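Putative metal-dependent isothiocyanate hydrolase SaxA (Pectobacterium carotovorum, PDB 6BRM) probably hydrolyses isothiocyanates, using a two-zinc centre of the metallo-beta-lactamase superfamily. Local coordinates at residues Q14-K19 and H154-I159; V183-G188 and A215-S220. All coordinates share one frame; numbering follows the deposited sequence.

Overall arrangement
Both contacts belong to the beta sandwich of the metallo-beta-lactamase fold. Interaction 1 joins its two sheets at a margin, where the hairpin turn of 14-19 meets the loop 154-159; interaction 2 pairs two neighbouring parallel strands, 183-186 and 216-220, within one sheet. Their centres lie about 18 Å apart, yet they touch through the sandwich core, where CD1 of Ile159 packs 3.6 Å from CG2 of Val184. Interaction 1 lies away from the metals. Interaction 2 runs up to them: the side chain of Asn186 is about 5 Å from a bound zinc and about 3 Å from the side chains of the zinc ligands Asp164 and His221.

Interaction 1 of 2, residues Q14-K19 and H154-I159; sequences QYAGKK and HDEKTI
Tyr15 and Glu156 lie against each other where two hairpin connections meet at the margin of the beta sandwich. Ala16 and Gly17 form a two-residue, type I' turn joining strands 10-15 and 18-22 of one sheet, while 154-159 closes the link between antiparallel strands 148-152 and 159-163 of the other. With its CG trans to the backbone N (chi1 -165°), Tyr15 sends its ring across the gap between the sheets. Glu156 passes it in the reverse direction and lays its aliphatic CG over one ring face, 3.8 Å from the Tyr15 ring centroid, in a CH-pi contact displaced slightly toward the rim.

Beyond that methylene the Glu156 chain bends (chi2 96°) and carries the carboxylate past the ring to the turn, its plane at 47° to that of the ring. OE2 of Glu156 accepts a hydrogen bond from N of Ala16 at 2.8 Å; the donor comes from the anti side and somewhat out of the carboxylate plane. The second oxygen, OE1, is taken by the N-terminal amine of Met1, whose positive charge would probably keep the carboxylate ionised. The two oxygens thus tie the chain terminus and the hairpin turn to one side chain.

At the ring edge, near its plane, O of Lys157 lies 2.8 Å from OH of Tyr15, close enough to bond, although the phenol proton has another acceptor within reach. Two residues on, at the start of strand 159-163, Ile159, which also packs on Leu3 and Ile182, approaches the ring obliquely, bringing its CG2 methyl to 3.6 Å from CE2 of Tyr15.

Interaction 2 of 2, residues V183-G188 and A215-S220; sequences VVLNTG and ATIVAS
The carbonyl of Ser220 receives N of Thr187 at 2.7 Å (N to O), extending the pairing of the two parallel strands past the end of 183-186. Upstream, N of Leu185 bonds to O of Val218 at 3.0 Å. Val183 bonds through both its N and its O, to Thr216 O and Val218 N, as parallel pairing requires. OG of Thr187 adds a weak bond to Ser220 O. Asn186 and Ser220, paired on one face, turn their polar ends elsewhere: Asn186 ND2 donates to the zinc ligand Asp164, and Ser220 OG bonds to Gln5 of the facing sheet.

On that same face Val184 and Val218 run alongside each other in a common direction, CG2 of Val184 being 4.1 Å from CB of Val218. The reverse face carries Val183, Leu185, Ile217 and Ala219. Here the Ile217 and Leu185 side chains lie at a slant to each other; CG2 of Ile217, held trans to its backbone N, meets CD1 of Leu185 at 3.5 Å. Helix 169-178 packs on Val183 and Leu185, helix 203-211 on Ile217. Helices on one face and a second sheet on the other mark the alpha-beta/beta-alpha sandwich of metallo-beta-lactamases, with the two-zinc site near the C-terminal ends of these strands.

Interaction 1 of 2, residues Q14-K19 and H154-I159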
loop_
_atom_site.group_PDB
_atom_site.type_symbol
_atom_site.label_atom_id
_atom_site.label_comp_id
_atom_site.label_asym_id
_atom_site.label_seq_id
_atom_site.Cartn_x
_atom_site.Cartn_y
_atom_site.Cartn_z
ATOM N N GLN B 14 11.641 -0.421 25.985
ATOM C CA GLN B 14 12.874 0.263 26.373
ATOM C C GLN B 14 13.919 0.056 25.272
ATOM O O GLN B 14 14.460 -1.041 25.122
ATOM C CB GLN B 14 13.380 -0.229 27.732
ATOM C CG GLN B 14 14.542 0.602 28.279
ATOM C CD GLN B 14 14.593 0.692 29.799
ATOM O OE1 GLN B 14 13.565 0.683 30.481
ATOM N NE2 GLN B 14 15.802 0.809 30.335
ATOM N N TYR B 15 14.179 1.114 24.501
ATOM C CA TYR B 15 15.017 1.046 23.296
ATOM C C TYR B 15 16.004 2.218 23.262
ATOM O O TYR B 15 15.590 3.383 23.264
ATOM C CB TYR B 15 14.120 1.070 22.049
ATOM C CG TYR B 15 14.807 0.662 20.757
ATOM C CD1 TYR B 15 15.650 1.542 20.079
ATOM C CD2 TYR B 15 14.594 -0.598 20.199
ATOM C CE1 TYR B 15 16.273 1.174 18.896
ATOM C CE2 TYR B 15 15.215 -0.973 19.014
ATOM C CZ TYR B 15 16.052 -0.079 18.367
ATOM O OH TYR B 15 16.676 -0.434 17.196
ATOM N N ALA B 16 17.300 1.894 23.236
ATOM C CA ALA B 16 18.387 2.880 23.135
ATOM C C ALA B 16 18.392 3.901 24.280
ATOM O O ALA B 16 18.581 5.104 24.066
ATOM C CB ALA B 16 18.353 3.575 21.775
ATOM N N GLY B 17 18.192 3.400 25.497
ATOM C CA GLY B 17 18.142 4.232 26.695
ATOM C C GLY B 17 16.910 5.108 26.832
ATOM O O GLY B 17 16.934 6.063 27.602
ATOM N N LYS B 18 15.839 4.781 26.101
ATOM C CA LYS B 18 14.578 5.541 26.120
ATOM C C LYS B 18 13.415 4.567 26.238
ATOM O O LYS B 18 13.477 3.472 25.682
ATOM C CB LYS B 18 14.405 6.362 24.837
ATOM C CG LYS B 18 15.538 7.329 24.526
ATOM C CD LYS B 18 15.655 8.442 25.562
ATOM C CE LYS B 18 16.740 9.450 25.202
ATOM N NZ LYS B 18 18.047 8.823 24.848
ATOM N N LYS B 19 12.365 4.970 26.957
ATOM C CA LYS B 19 11.151 4.160 27.127
ATOM C C LYS B 19 9.975 4.768 26.364
ATOM O O LYS B 19 9.766 5.981 26.402
ATOM C CB LYS B 19 10.780 4.059 28.603
ATOM C CG LYS B 19 11.739 3.228 29.439
ATOM C CD LYS B 19 11.170 2.950 30.825
ATOM C CE LYS B 19 10.136 1.831 30.803
ATOM N NZ LYS B 19 9.539 1.573 32.142
ATOM N N HIS B 154 22.327 1.577 16.225
ATOM C CA HIS B 154 23.488 0.739 16.612
ATOM C C HIS B 154 23.424 0.414 18.120
ATOM O O HIS B 154 22.636 1.009 18.847
ATOM C CB HIS B 154 24.827 1.395 16.215
ATOM C CG HIS B 154 25.158 2.656 16.963
ATOM N ND1 HIS B 154 26.127 2.704 17.942
ATOM C CD2 HIS B 154 24.675 3.919 16.852
ATOM C CE1 HIS B 154 26.217 3.936 18.414
ATOM N NE2 HIS B 154 25.345 4.692 17.770
ATOM N N ASP B 155 24.215 -0.551 18.581
ATOM C CA ASP B 155 24.092 -1.087 19.966
ATOM C C ASP B 155 22.764 -1.822 20.255
ATOM O O ASP B 155 22.533 -2.235 21.395
ATOM C CB ASP B 155 24.274 0.002 21.053
ATOM C CG ASP B 155 25.441 0.937 20.787
ATOM O OD1 ASP B 155 26.289 0.634 19.918
ATOM O OD2 ASP B 155 25.504 1.984 21.467
ATOM N N GLU B 156 21.913 -2.003 19.241
ATOM C CA GLU B 156 20.546 -2.488 19.441
ATOM C C GLU B 156 20.029 -3.131 18.149
ATOM O O GLU B 156 20.275 -2.618 17.055
ATOM C CB GLU B 156 19.629 -1.331 19.865
ATOM C CG GLU B 156 18.428 -1.750 20.704
ATOM C CD GLU B 156 18.654 -1.620 22.204
ATOM O OE1 GLU B 156 18.783 -2.660 22.881
ATOM O OE2 GLU B 156 18.697 -0.480 22.713
ATOM N N LYS B 157 19.320 -4.250 18.275
ATOM C CA LYS B 157 18.719 -4.914 17.115
ATOM C C LYS B 157 17.550 -4.099 16.570
ATOM O O LYS B 157 16.971 -3.267 17.280
ATOM C CB LYS B 157 18.241 -6.325 17.474
ATOM C CG LYS B 157 19.361 -7.279 17.858
ATOM C CD LYS B 157 18.841 -8.693 18.049
ATOM C CE LYS B 157 19.965 -9.714 18.022
ATOM N NZ LYS B 157 19.429 -11.105 18.063
ATOM N N THR B 158 17.214 -4.350 15.308
ATOM C CA THR B 158 16.138 -3.643 14.620
ATOM C C THR B 158 14.809 -4.327 14.922
ATOM O O THR B 158 14.688 -5.542 14.747
ATOM C CB THR B 158 16.378 -3.631 13.095
ATOM O OG1 THR B 158 17.690 -3.119 12.818
ATOM C CG2 THR B 158 15.342 -2.767 12.380
ATOM N N ILE B 159 13.815 -3.551 15.358
ATOM C CA ILE B 159 12.476 -4.087 15.676
ATOM C C ILE B 159 11.422 -3.406 14.805
ATOM O O ILE B 159 11.484 -2.199 14.586
ATOM C CB ILE B 159 12.102 -3.977 17.186
ATOM C CG1 ILE B 159 10.664 -4.473 17.419
ATOM C CG2 ILE B 159 12.236 -2.554 17.701
ATOM C CD1 ILE B 159 10.300 -4.791 18.855
#

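Interaction 2 of 2, residues V183-G188 and A215-S220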
loop_
_atom_site.group_PDB
_atom_site.type_symbol
_atom_site.label_atom_id
_atom_site.label_comp_id
_atom_site.label_asym_id
_atom_site.label_seq_id
_atom_site.Cartn_x
_atom_site.Cartn_y
_atom_site.Cartn_z
ATOM N N VAL B 183 9.995 -8.985 14.521
ATOM C CA VAL B 183 8.771 -8.489 13.887
ATOM C C VAL B 183 7.597 -8.744 14.833
ATOM O O VAL B 183 7.231 -9.896 15.063
ATOM C CB VAL B 183 8.523 -9.170 12.520
ATOM C CG1 VAL B 183 7.352 -8.521 11.794
ATOM C CG2 VAL B 183 9.769 -9.083 11.649
ATOM N N VAL B 184 7.020 -7.670 15.379
ATOM C CA VAL B 184 5.873 -7.764 16.289
ATOM C C VAL B 184 4.577 -7.652 15.477
ATOM O O VAL B 184 4.301 -6.604 14.888
ATOM C CB VAL B 184 5.901 -6.667 17.382
ATOM C CG1 VAL B 184 4.810 -6.915 18.423
ATOM C CG2 VAL B 184 7.265 -6.604 18.054
ATOM N N LEU B 185 3.793 -8.732 15.448
ATOM C CA LEU B 185 2.540 -8.785 14.688
ATOM C C LEU B 185 1.317 -8.683 15.594
ATOM O O LEU B 185 1.337 -9.158 16.737
ATOM C CB LEU B 185 2.448 -10.089 13.895
ATOM C CG LEU B 185 3.638 -10.478 13.024
ATOM C CD1 LEU B 185 3.340 -11.789 12.320
ATOM C CD2 LEU B 185 3.980 -9.395 12.017
ATOM N N ASN B 186 0.262 -8.066 15.062
ATOM C CA ASN B 186 -1.047 -8.006 15.710
ATOM C C ASN B 186 -1.901 -9.158 15.180
ATOM O O ASN B 186 -2.631 -9.001 14.199
ATOM C CB ASN B 186 -1.707 -6.650 15.438
ATOM C CG ASN B 186 -0.993 -5.500 16.134
ATOM O OD1 ASN B 186 0.037 -5.686 16.789
ATOM N ND2 ASN B 186 -1.544 -4.301 16.001
ATOM N N THR B 187 -1.784 -10.318 15.835
ATOM C CA THR B 187 -2.400 -11.576 15.384
ATOM C C THR B 187 -3.704 -11.891 16.137
ATOM O O THR B 187 -3.866 -12.965 16.722
ATOM C CB THR B 187 -1.417 -12.757 15.544
ATOM O OG1 THR B 187 -0.939 -12.801 16.892
ATOM C CG2 THR B 187 -0.241 -12.609 14.608
ATOM N N GLY B 188 -4.635 -10.944 16.105
ATOM C CA GLY B 188 -5.955 -11.127 16.696
ATOM C C GLY B 188 -6.902 -11.948 15.848
ATOM O O GLY B 188 -7.767 -12.646 16.382
ATOM N N ALA B 215 14.361 -13.971 11.322
ATOM C CA ALA B 215 13.558 -13.181 12.250
ATOM C C ALA B 215 12.823 -14.015 13.295
ATOM O O ALA B 215 12.621 -15.222 13.128
ATOM C CB ALA B 215 12.561 -12.328 11.476
ATOM N N THR B 216 12.433 -13.337 14.371
ATOM C CA THR B 216 11.655 -13.917 15.460
ATOM C C THR B 216 10.348 -13.140 15.553
ATOM O O THR B 216 10.368 -11.910 15.585
ATOM C CB THR B 216 12.407 -13.794 16.801
ATOM O OG1 THR B 216 13.778 -14.172 16.624
ATOM C CG2 THR B 216 11.771 -14.677 17.866
ATOM N N ILE B 217 9.222 -13.850 15.605
ATOM C CA ILE B 217 7.900 -13.213 15.625
ATOM C C ILE B 217 7.369 -13.117 17.057
ATOM O O ILE B 217 7.263 -14.129 17.746
ATOM C CB ILE B 217 6.861 -13.977 14.762
ATOM C CG1 ILE B 217 7.456 -14.420 13.413
ATOM C CG2 ILE B 217 5.611 -13.128 14.549
ATOM C CD1 ILE B 217 8.107 -13.320 12.595
ATOM N N VAL B 218 7.039 -11.900 17.489
ATOM C CA VAL B 218 6.327 -11.673 18.749
ATOM C C VAL B 218 4.842 -11.461 18.442
ATOM O O VAL B 218 4.467 -10.455 17.836
ATOM C CB VAL B 218 6.890 -10.454 19.512
ATOM C CG1 VAL B 218 6.082 -10.177 20.780
ATOM C CG2 VAL B 218 8.363 -10.670 19.841
ATOM N N ALA B 219 4.008 -12.415 18.857
ATOM C CA ALA B 219 2.560 -12.328 18.671
ATOM C C ALA B 219 1.949 -11.365 19.686
ATOM O O ALA B 219 2.415 -11.272 20.826
ATOM C CB ALA B 219 1.927 -13.704 18.795
ATOM N N SER B 220 0.905 -10.653 19.261
ATOM C CA SER B 220 0.258 -9.621 20.074
ATOM C C SER B 220 -1.137 -9.323 19.524
ATOM O O SER B 220 -1.530 -9.881 18.500
ATOM C CB SER B 220 1.114 -8.346 20.087
ATOM O OG SER B 220 0.541 -7.321 20.890
#